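Acyl-CoA thioester hydrolase HI0827 (Haemophilus influenzae Rd KW20, PDB 3BJK) probably hydrolyses the thioester bond of a broad range of acyl-coenzyme A substrates, working as a hexameric hotdog-fold enzyme built as a trimer of dimers. Local coordinates at residues L17-A22 with G75-C80; I53-V58 with N138-K143; N67-I72 with V114-F119; L85-S90 with R131-E136. The protein carries 1 engineered substitution. All coordinates share one frame; numbering follows the deposited sequence.

Contact 1 of 4, residues L17-A22 with G75-C80. With EDO (1,2-ethanediol), chain B.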
# COMPACT_ATOMS: atom_id res chain seq x y z
N LEU C 17 -11.39 -20.49 -2.04
CA LEU C 17 -11.60 -19.37 -1.15
C LEU C 17 -11.28 -18.01 -1.81
O LEU C 17 -12.06 -17.04 -1.70
CB LEU C 17 -10.72 -19.51 0.06
CG LEU C 17 -10.79 -20.84 0.80
CD1 LEU C 17 -9.69 -20.93 1.80
CD2 LEU C 17 -12.18 -21.00 1.45
N LEU C 18 -10.13 -17.97 -2.48
CA LEU C 18 -9.57 -16.75 -3.00
C LEU C 18 -8.76 -17.06 -4.21
O LEU C 18 -8.17 -18.12 -4.29
CB LEU C 18 -8.59 -16.09 -2.05
CG LEU C 18 -8.98 -15.42 -0.74
CD1 LEU C 18 -7.69 -14.84 -0.16
CD2 LEU C 18 -10.00 -14.36 -0.96
N ARG C 19 -8.72 -16.10 -5.12
CA ARG C 19 -7.94 -16.19 -6.35
C ARG C 19 -7.45 -14.80 -6.75
O ARG C 19 -8.26 -13.86 -6.90
CB ARG C 19 -8.73 -16.79 -7.50
CG ARG C 19 -7.87 -17.19 -8.69
CD ARG C 19 -8.65 -18.12 -9.59
NE ARG C 19 -7.91 -18.79 -10.67
CZ ARG C 19 -7.92 -18.48 -11.96
NH1 ARG C 19 -8.56 -17.42 -12.44
NH2 ARG C 19 -7.22 -19.23 -12.80
N THR C 20 -6.16 -14.70 -7.00
CA THR C 20 -5.54 -13.41 -7.30
C THR C 20 -4.23 -13.57 -8.12
O THR C 20 -3.81 -14.66 -8.40
CB THR C 20 -5.36 -12.53 -6.04
OG1 THR C 20 -5.16 -11.19 -6.46
CG2 THR C 20 -4.23 -12.92 -5.16
N LEU C 21 -3.63 -12.45 -8.51
CA LEU C 21 -2.36 -12.46 -9.22
C LEU C 21 -1.26 -11.95 -8.28
O LEU C 21 -1.42 -10.93 -7.61
CB LEU C 21 -2.45 -11.57 -10.45
CG LEU C 21 -1.27 -11.80 -11.42
CD1 LEU C 21 -1.52 -13.04 -12.24
CD2 LEU C 21 -1.03 -10.62 -12.30
N ALA C 22 -0.13 -12.64 -8.26
CA ALA C 22 1.03 -12.19 -7.51
C ALA C 22 1.68 -10.98 -8.23
O ALA C 22 2.00 -11.02 -9.43
CB ALA C 22 2.00 -13.30 -7.28
N GLY C 75 3.55 -12.68 -11.09
CA GLY C 75 2.84 -13.09 -12.29
C GLY C 75 2.15 -14.45 -12.19
O GLY C 75 1.37 -14.77 -13.08
N ASP C 76 2.44 -15.24 -11.13
CA ASP C 76 1.74 -16.51 -10.85
C ASP C 76 0.28 -16.17 -10.47
O ASP C 76 0.03 -15.19 -9.82
CB ASP C 76 2.34 -17.23 -9.60
CG ASP C 76 3.65 -17.96 -9.87
OD1 ASP C 76 4.12 -18.03 -11.03
OD2 ASP C 76 4.23 -18.45 -8.86
N VAL C 77 -0.66 -17.01 -10.89
CA VAL C 77 -2.02 -16.96 -10.38
C VAL C 77 -1.98 -17.72 -9.07
O VAL C 77 -1.41 -18.81 -9.01
CB VAL C 77 -3.00 -17.60 -11.34
CG1 VAL C 77 -4.38 -17.71 -10.72
CG2 VAL C 77 -3.03 -16.84 -12.65
N VAL C 78 -2.55 -17.13 -8.01
CA VAL C 78 -2.51 -17.69 -6.67
C VAL C 78 -3.95 -17.95 -6.17
O VAL C 78 -4.76 -17.02 -6.10
CB VAL C 78 -1.75 -16.77 -5.71
CG1 VAL C 78 -1.70 -17.36 -4.25
CG2 VAL C 78 -0.32 -16.50 -6.24
N CYS C 79 -4.23 -19.23 -5.87
CA CYS C 79 -5.53 -19.70 -5.32
C CYS C 79 -5.37 -20.22 -3.92
O CYS C 79 -4.38 -20.91 -3.65
CB CYS C 79 -6.07 -20.87 -6.13
SG CYS C 79 -6.35 -20.49 -7.83
N CYS C 80 -6.39 -19.99 -3.07
CA CYS C 80 -6.44 -20.53 -1.69
C CYS C 80 -7.67 -21.42 -1.59
O CYS C 80 -8.75 -20.99 -1.96
CB CYS C 80 -6.51 -19.44 -0.64
SG CYS C 80 -5.00 -18.44 -0.50
C1 EDO B . -10.53 -18.44 -15.20
O1 EDO B . -9.26 -17.75 -15.25
C2 EDO B . -10.41 -19.92 -14.76
O2 EDO B . -9.32 -20.62 -15.41

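Contact 2 of 4, residues I53-V58 with N138-K143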
# COMPACT_ATOMS: atom_id res chain seq x y z
N ILE C 53 -19.85 -20.17 7.31
CA ILE C 53 -20.29 -21.21 8.22
C ILE C 53 -20.90 -20.61 9.50
O ILE C 53 -21.93 -21.08 9.97
CB ILE C 53 -19.08 -22.16 8.56
CG1 ILE C 53 -18.68 -22.94 7.30
CG2 ILE C 53 -19.37 -23.12 9.79
CD1 ILE C 53 -17.47 -23.75 7.50
N ALA C 54 -20.25 -19.59 10.02
CA ALA C 54 -20.66 -18.94 11.27
C ALA C 54 -21.86 -18.03 11.11
O ALA C 54 -22.46 -17.63 12.11
CB ALA C 54 -19.47 -18.13 11.85
N HIS C 55 -22.20 -17.70 9.86
CA HIS C 55 -23.30 -16.78 9.53
C HIS C 55 -23.04 -15.40 10.12
O HIS C 55 -23.92 -14.76 10.65
CB HIS C 55 -24.66 -17.35 9.97
CG HIS C 55 -25.29 -18.27 8.97
ND1 HIS C 55 -24.56 -18.91 7.99
CD2 HIS C 55 -26.57 -18.67 8.80
CE1 HIS C 55 -25.37 -19.64 7.24
NE2 HIS C 55 -26.60 -19.52 7.72
N GLY C 56 -21.78 -14.95 10.06
CA GLY C 56 -21.42 -13.66 10.58
C GLY C 56 -19.97 -13.51 10.96
O GLY C 56 -19.12 -14.30 10.52
N ARG C 57 -19.69 -12.49 11.77
CA ARG C 57 -18.32 -12.08 12.12
C ARG C 57 -17.57 -13.22 12.81
O ARG C 57 -18.17 -14.02 13.54
CB ARG C 57 -18.33 -10.86 13.06
CG ARG C 57 -18.45 -9.49 12.38
CD ARG C 57 -18.97 -8.40 13.40
NE ARG C 57 -19.11 -7.08 12.76
CZ ARG C 57 -18.21 -6.08 12.77
NH1 ARG C 57 -17.06 -6.19 13.44
NH2 ARG C 57 -18.46 -4.94 12.13
N VAL C 58 -16.26 -13.25 12.58
CA VAL C 58 -15.34 -14.17 13.23
C VAL C 58 -14.09 -13.42 13.62
O VAL C 58 -13.82 -12.30 13.10
CB VAL C 58 -14.90 -15.38 12.33
CG1 VAL C 58 -16.10 -16.24 11.93
CG2 VAL C 58 -14.01 -14.96 11.13
N ASN C 138 -28.94 -23.50 8.65
CA ASN C 138 -27.59 -23.13 8.28
C ASN C 138 -27.02 -24.09 7.21
O ASN C 138 -26.34 -25.05 7.53
CB ASN C 138 -26.69 -23.05 9.53
CG ASN C 138 -25.32 -22.39 9.24
OD1 ASN C 138 -24.89 -22.33 8.09
ND2 ASN C 138 -24.62 -21.95 10.30
N GLN C 139 -27.29 -23.79 5.95
CA GLN C 139 -26.82 -24.62 4.84
C GLN C 139 -25.30 -24.68 4.71
O GLN C 139 -24.73 -25.71 4.32
CB GLN C 139 -27.36 -24.06 3.54
CG GLN C 139 -28.84 -24.23 3.39
CD GLN C 139 -29.29 -23.88 1.99
OE1 GLN C 139 -28.61 -23.13 1.26
NE2 GLN C 139 -30.40 -24.44 1.58
N GLU C 140 -24.63 -23.57 4.99
CA GLU C 140 -23.20 -23.54 4.88
C GLU C 140 -22.58 -24.49 5.92
O GLU C 140 -21.64 -25.22 5.60
CB GLU C 140 -22.69 -22.10 5.00
CG GLU C 140 -23.16 -21.19 3.80
CD GLU C 140 -22.15 -21.08 2.62
OE1 GLU C 140 -21.10 -21.79 2.62
OE2 GLU C 140 -22.40 -20.24 1.70
N LEU C 141 -23.12 -24.48 7.13
CA LEU C 141 -22.69 -25.41 8.20
C LEU C 141 -23.01 -26.85 7.83
O LEU C 141 -22.17 -27.73 7.95
CB LEU C 141 -23.37 -25.07 9.53
CG LEU C 141 -23.17 -25.99 10.75
CD1 LEU C 141 -21.68 -26.09 11.12
CD2 LEU C 141 -24.01 -25.51 11.95
N GLU C 142 -24.25 -27.07 7.37
CA GLU C 142 -24.71 -28.37 6.88
C GLU C 142 -23.71 -29.00 5.89
O GLU C 142 -23.31 -30.15 6.10
CB GLU C 142 -26.12 -28.24 6.23
CG GLU C 142 -27.17 -29.22 6.71
CD GLU C 142 -28.50 -29.14 5.90
OE1 GLU C 142 -28.80 -28.11 5.23
OE2 GLU C 142 -29.26 -30.14 5.93
N LYS C 143 -23.33 -28.27 4.85
CA LYS C 143 -22.32 -28.71 3.85
C LYS C 143 -20.94 -29.13 4.45
O LYS C 143 -20.38 -30.18 4.09
CB LYS C 143 -22.04 -27.58 2.83
CG LYS C 143 -23.01 -27.47 1.67
CD LYS C 143 -22.49 -26.43 0.62
CE LYS C 143 -23.23 -26.58 -0.75
NZ LYS C 143 -22.32 -26.16 -1.88

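Contact 3 of 4, residues N67-I72 with V114-F119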
# COMPACT_ATOMS: atom_id res chain seq x y z
N ASN C 67 3.18 -24.30 6.67
CA ASN C 67 4.33 -24.83 5.95
C ASN C 67 4.49 -24.06 4.66
O ASN C 67 3.54 -23.97 3.89
CB ASN C 67 4.15 -26.32 5.67
CG ASN C 67 4.10 -27.13 6.93
OD1 ASN C 67 5.13 -27.38 7.53
ND2 ASN C 67 2.89 -27.49 7.38
N PHE C 68 5.68 -23.47 4.46
CA PHE C 68 6.02 -22.77 3.24
C PHE C 68 6.78 -23.76 2.42
O PHE C 68 7.90 -24.12 2.75
CB PHE C 68 6.84 -21.49 3.51
CG PHE C 68 6.10 -20.50 4.37
CD1 PHE C 68 5.23 -19.58 3.80
CD2 PHE C 68 6.31 -20.49 5.75
CE1 PHE C 68 4.50 -18.69 4.61
CE2 PHE C 68 5.60 -19.56 6.56
CZ PHE C 68 4.70 -18.71 5.97
N ILE C 69 6.14 -24.28 1.38
CA ILE C 69 6.70 -25.44 0.65
C ILE C 69 7.56 -25.05 -0.55
O ILE C 69 8.66 -25.57 -0.73
CB ILE C 69 5.57 -26.42 0.20
CG1 ILE C 69 4.74 -26.85 1.42
CG2 ILE C 69 6.16 -27.61 -0.50
CD1 ILE C 69 3.28 -27.21 1.13
N LYS C 70 7.03 -24.12 -1.35
CA LYS C 70 7.64 -23.63 -2.56
C LYS C 70 7.43 -22.13 -2.62
O LYS C 70 6.43 -21.62 -2.11
CB LYS C 70 7.05 -24.34 -3.81
CG LYS C 70 7.29 -25.89 -3.87
CD LYS C 70 6.13 -26.61 -4.69
CE LYS C 70 5.92 -28.21 -4.54
NZ LYS C 70 4.51 -28.66 -3.96
N PRO C 71 8.37 -21.42 -3.24
CA PRO C 71 8.17 -19.99 -3.41
C PRO C 71 7.09 -19.62 -4.45
O PRO C 71 6.82 -20.39 -5.38
CB PRO C 71 9.54 -19.49 -3.86
CG PRO C 71 10.21 -20.63 -4.46
CD PRO C 71 9.65 -21.87 -3.81
N ILE C 72 6.50 -18.45 -4.30
CA ILE C 72 5.62 -17.88 -5.33
C ILE C 72 6.33 -16.82 -6.12
O ILE C 72 7.11 -16.06 -5.59
CB ILE C 72 4.31 -17.26 -4.68
CG1 ILE C 72 3.51 -18.32 -3.95
CG2 ILE C 72 3.44 -16.59 -5.76
CD1 ILE C 72 2.34 -17.81 -3.24
N VAL C 114 1.99 -24.59 -2.95
CA VAL C 114 3.13 -23.83 -2.45
C VAL C 114 3.15 -23.66 -0.94
O VAL C 114 4.21 -23.53 -0.37
CB VAL C 114 3.26 -22.42 -3.16
CG1 VAL C 114 3.57 -22.63 -4.59
CG2 VAL C 114 2.01 -21.57 -3.01
N THR C 115 1.98 -23.67 -0.30
CA THR C 115 1.83 -23.32 1.13
C THR C 115 0.59 -23.99 1.72
O THR C 115 -0.44 -24.26 0.99
CB THR C 115 1.68 -21.74 1.37
OG1 THR C 115 2.48 -20.99 0.45
CG2 THR C 115 2.08 -21.35 2.77
N ASP C 116 0.68 -24.36 3.01
CA ASP C 116 -0.50 -24.81 3.73
C ASP C 116 -0.53 -24.25 5.14
O ASP C 116 0.44 -23.68 5.61
CB ASP C 116 -0.68 -26.31 3.71
CG ASP C 116 0.41 -27.10 4.46
OD1 ASP C 116 0.93 -26.71 5.54
OD2 ASP C 116 0.73 -28.16 3.94
N ALA C 117 -1.68 -24.38 5.78
CA ALA C 117 -1.83 -23.95 7.16
C ALA C 117 -3.14 -24.53 7.73
O ALA C 117 -4.09 -24.85 7.00
CB ALA C 117 -1.84 -22.45 7.23
N VAL C 118 -3.22 -24.61 9.05
CA VAL C 118 -4.50 -24.92 9.71
C VAL C 118 -4.84 -23.78 10.67
O VAL C 118 -4.09 -23.54 11.61
CB VAL C 118 -4.40 -26.25 10.47
CG1 VAL C 118 -5.72 -26.52 11.23
CG2 VAL C 118 -4.07 -27.38 9.48
N PHE C 119 -5.95 -23.08 10.36
CA PHE C 119 -6.44 -21.90 11.06
C PHE C 119 -7.57 -22.32 11.94
O PHE C 119 -8.33 -23.21 11.59
CB PHE C 119 -7.03 -20.86 10.09
CG PHE C 119 -5.99 -19.99 9.41
CD1 PHE C 119 -5.23 -20.48 8.35
CD2 PHE C 119 -5.82 -18.68 9.79
CE1 PHE C 119 -4.27 -19.68 7.78
CE2 PHE C 119 -4.91 -17.90 9.22
CZ PHE C 119 -4.12 -18.39 8.20
O HOH W 1 5.52 -20.78 0.43

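Contact 4 of 4, residues L85-S90 with R131-E136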
# COMPACT_ATOMS: atom_id res chain seq x y z
N LEU C 85 -12.36 -28.67 8.94
CA LEU C 85 -11.98 -29.88 9.64
C LEU C 85 -12.88 -30.18 10.85
O LEU C 85 -13.06 -31.35 11.23
CB LEU C 85 -10.52 -29.74 10.12
CG LEU C 85 -9.40 -29.63 9.05
CD1 LEU C 85 -7.99 -29.69 9.67
CD2 LEU C 85 -9.57 -30.75 8.03
N LYS C 86 -13.43 -29.13 11.45
CA LYS C 86 -14.09 -29.21 12.74
C LYS C 86 -14.84 -27.92 13.05
O LYS C 86 -14.35 -26.83 12.79
CB LYS C 86 -13.07 -29.50 13.84
CG LYS C 86 -13.66 -29.94 15.12
CD LYS C 86 -12.63 -30.05 16.20
CE LYS C 86 -13.31 -30.12 17.53
NZ LYS C 86 -14.04 -31.41 17.70
N VAL C 87 -16.03 -28.06 13.59
CA VAL C 87 -16.85 -26.92 13.98
C VAL C 87 -17.28 -27.14 15.44
O VAL C 87 -17.84 -28.16 15.75
CB VAL C 87 -18.14 -26.80 13.12
CG1 VAL C 87 -18.95 -25.54 13.53
CG2 VAL C 87 -17.80 -26.79 11.64
N GLY C 88 -17.00 -26.17 16.31
CA GLY C 88 -17.37 -26.28 17.71
C GLY C 88 -18.66 -25.55 17.92
O GLY C 88 -19.39 -25.23 16.99
N ARG C 89 -18.95 -25.27 19.18
CA ARG C 89 -20.04 -24.35 19.49
C ARG C 89 -19.82 -22.95 18.87
O ARG C 89 -20.75 -22.31 18.35
CB ARG C 89 -20.11 -24.30 21.01
CG ARG C 89 -21.24 -23.54 21.63
CD ARG C 89 -21.06 -23.74 23.14
NE ARG C 89 -21.82 -22.79 23.97
CZ ARG C 89 -21.58 -22.57 25.27
NH1 ARG C 89 -20.58 -23.23 25.92
NH2 ARG C 89 -22.34 -21.70 25.93
N SER C 90 -18.58 -22.49 18.90
CA SER C 90 -18.22 -21.19 18.38
C SER C 90 -16.99 -21.25 17.46
O SER C 90 -16.77 -20.36 16.62
CB SER C 90 -17.97 -20.23 19.55
OG SER C 90 -16.90 -20.70 20.40
N ARG C 131 -19.69 -16.00 20.29
CA ARG C 131 -21.09 -16.28 20.01
C ARG C 131 -21.30 -17.63 19.38
O ARG C 131 -20.41 -18.16 18.73
CB ARG C 131 -21.72 -15.18 19.14
CG ARG C 131 -21.16 -15.09 17.77
CD ARG C 131 -22.04 -14.25 16.78
NE ARG C 131 -21.37 -14.33 15.48
CZ ARG C 131 -21.72 -15.11 14.45
NH1 ARG C 131 -22.78 -15.90 14.48
NH2 ARG C 131 -20.97 -15.11 13.36
N THR C 132 -22.49 -18.17 19.58
CA THR C 132 -22.82 -19.53 19.19
C THR C 132 -23.15 -19.59 17.71
O THR C 132 -23.99 -18.85 17.25
CB THR C 132 -24.01 -20.05 19.97
OG1 THR C 132 -23.66 -20.08 21.37
CG2 THR C 132 -24.41 -21.45 19.51
N ILE C 133 -22.49 -20.47 16.98
CA ILE C 133 -22.79 -20.65 15.57
C ILE C 133 -24.23 -21.16 15.42
O ILE C 133 -24.58 -22.15 16.06
CB ILE C 133 -21.81 -21.63 14.94
CG1 ILE C 133 -20.39 -21.01 14.95
CG2 ILE C 133 -22.21 -21.96 13.51
CD1 ILE C 133 -19.36 -21.96 14.67
N PRO C 134 -25.05 -20.49 14.58
CA PRO C 134 -26.43 -20.95 14.41
C PRO C 134 -26.47 -22.30 13.72
O PRO C 134 -25.85 -22.48 12.68
CB PRO C 134 -27.09 -19.86 13.53
CG PRO C 134 -26.01 -19.19 12.85
CD PRO C 134 -24.78 -19.31 13.75
N ARG C 135 -27.19 -23.24 14.31
CA ARG C 135 -27.24 -24.62 13.84
C ARG C 135 -28.47 -24.89 12.99
O ARG C 135 -28.45 -25.75 12.13
CB ARG C 135 -27.23 -25.56 15.04
CG ARG C 135 -26.01 -25.45 15.90
CD ARG C 135 -24.98 -26.44 15.45
NE ARG C 135 -23.63 -26.01 15.74
CZ ARG C 135 -22.55 -26.75 15.51
NH1 ARG C 135 -22.65 -27.97 14.98
NH2 ARG C 135 -21.36 -26.26 15.80
N GLU C 136 -29.54 -24.14 13.26
CA GLU C 136 -30.80 -24.23 12.52
C GLU C 136 -30.79 -23.35 11.25
O GLU C 136 -30.34 -22.20 11.28
CB GLU C 136 -31.98 -23.88 13.47
CG GLU C 136 -32.26 -22.36 13.75
CD GLU C 136 -30.99 -21.49 14.14
OE1 GLU C 136 -29.94 -22.00 14.77
OE2 GLU C 136 -31.05 -20.26 13.79

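Contact 1 of 4, residues L17-A22 with G75-C80
Arg19 and Cys79 face each other as a non-hydrogen-bonded pair of an antiparallel ladder, and the arginine runs its extended chain past the thiol: Arg19 NE lies 3.7 Å from Cys79 SG, which sits at the rim of the guanidinium near its plane. Val77 CG1 covers one face of the same group, 3.5 Å above the plane, toward the rim. CG of Arg19 stands opposite the backbone N (chi1 -167°), which carries the chain out over the face shared by Cys79, Val77 and Leu21. Arg19 NH1 donates to O1 of a 1,2-ethanediol, 2.9 Å away, and also to Leu17 O of the second subunit. Leu21 CD1 meets Val77 CG2 at 4.1 Å. The backbone holds these side chains in step: Thr20 and Val78 exchange two bonds, Val78 N to Thr20 O being almost straight (177°), and Ala22 N likewise donates to Asp76 O. Just beyond the ladder, Gly75 N bonds Ala22 O. At the other end Leu17 and Leu18 both face Cys80 in a classic beta bulge; Leu17 N reaches Cys80 O at 2.7 Å, whereas Leu18 N bonds the same oxygen weakly. On the opposite face Leu18 and Thr20 meet helix 35-54, while Val78 and Cys80 pack on strand 91-101. Strand 15-21 is an edge strand of the hotdog sheet at a subunit interface: Arg19 makes backbone bonds to the second subunit, whose Glu52 forms a salt bridge with Arg19 NH2 and also bonds the diol. The buried guanidinium is thus flanked by valine and thiol in its own chain, its charge probably balanced by the neighbouring carboxylate.

Contact 2 of 4, residues I53-V58 with N138-K143
Asn138 bridges the two segments, its side chain passing between the end of helix 35-54 and the start of helix 139-148. Asn138 CB lies 4.0 Å from His55 NE2. With CG opposite the backbone N (chi1 -169°), the amide is carried toward residues 53-55, and Asn138 CG comes to rest over one face of the His55 imidazole, 3.4 Å above it and shifted toward the rim; the two planes are inclined by 35°. One branch, Asn138 ND2, donates to Ile53 O at 2.8 Å in a nearly straight bond (171°) lying in the amide plane, and it also bonds Pro134 O. The other branch, OD1, accepts from Leu141 N, although its placement is less certain because it crowds the ring. The imidazole is also held by a bond between His55 ND1 and Glu52 O. Next to the amide, Ile53 CG2 meets Leu141 CD1 at 4.0 Å, the two side chains crossing at about a right angle, while Glu140 CB packs close to Ile53 CA and its carboxylate forms a salt bridge with Lys101 of the second subunit. Asn138 is an N-cap, opening the C-terminal helix 139-148 against the last turn of the long central helix of the hotdog fold.

Contact 3 of 4, residues N67-I72 with V114-F119
Asn67 and Asp116 are joined three times. Their backbones exchange a pair of 3.0 Å bonds, Asn67 N to Asp116 O and Asp116 N to Asn67 O, and Asn67 ND2 adds a third to Asp116 OD1 at 2.8 Å. That carboxylate oxygen uses its syn lone pair and lies within the amide plane, yet amide and carboxylate are almost perpendicular (86°). Asp116 CG sits between its own backbone N and carbonyl carbon (chi1 66°), which brings the carboxylate across to Asn67. Beyond this pair the strand 58-68 ends, and Val114 O takes two donors: Ile69 N at 2.7 Å and Lys70 N, the latter in the carbonyl plane. A water linked to Lys70 O and Thr115 OG1 lies at the edge of the Phe68 ring. Apolar contacts lie alongside: Thr115 CG2 is 3.8 Å from Phe68 CD1, and Val114 CG2 meets Ile72 CG1 at 3.7 Å, the side chains crossing at about a right angle. Val114 and Thr115 both face Val98 in a classic beta bulge. Ile38 of helix 35-54 covers Thr115 and Ile72. The amide-carboxylate bond thus adds a side-chain tie to the backbone pair where Asn67, in the hotdog sheet, also pairs with a strand of the third subunit.

Contact 4 of 4, residues L85-S90 with R131-E136
Val87 lies over Ile133 and beside the end of Arg135: Val87 CG1 is 3.8 Å from Ile133 CD1 and 3.4 Å from Arg135 NH2. The contact lies at one end of the hotdog sheet, where the beta hairpin between strands 77-87 and 91-101 meets the loop that leads from strand 111-123 to helix 139-148. Ile133 points its CB toward the turn. Ile133 CD1 also lies 3.6 Å from Ser90 O, and Ile92 and Ala123 of the sheet pack on the same side chain. Next to it the backbone is fixed by Ile133 N donating to Arg89 O at 2.9 Å, with Thr132 CA adding a C-H...O contact to the same oxygen. Ser90 CB rests 3.3 Å from Arg131 O, while the guanidinium of Arg131 turns elsewhere, donating to Val124 O, Ala54 O and Arg57 O, and so ties this loop to the end of helix 35-54. Arg135 has CG opposite its carbonyl carbon (chi1 -61°) and a bend at chi2 of -93°, after which the chain slides past Val87 in the opposite direction, also touching Leu141 and Leu145. Arg135 NH2 is modelled 2.5 Å from Gly88 O, in the guanidinium plane, a separation too short to be taken literally.

Overall arrangement
Contacts 1 and 2 are buried, contact 3 is partly so, and contact 4 lies at the surface. Contacts 1 and 3 both join strands of the one sheet and meet where Ile72 packs on Ala22 and Val78; their bonding is chiefly backbone pairing, supplemented by a buried guanidinium in one and an amide-carboxylate pair in the other. Contact 4 shares strand 77-87 with contact 1 but lies on the other side of the chain's centre and relies on loop packing with a single backbone bond. It adjoins contact 2, about 8 Å away between centres, through the Arg131 side chain. Contacts 1 and 2 touch the second subunit, contacts 2 and 3 the third.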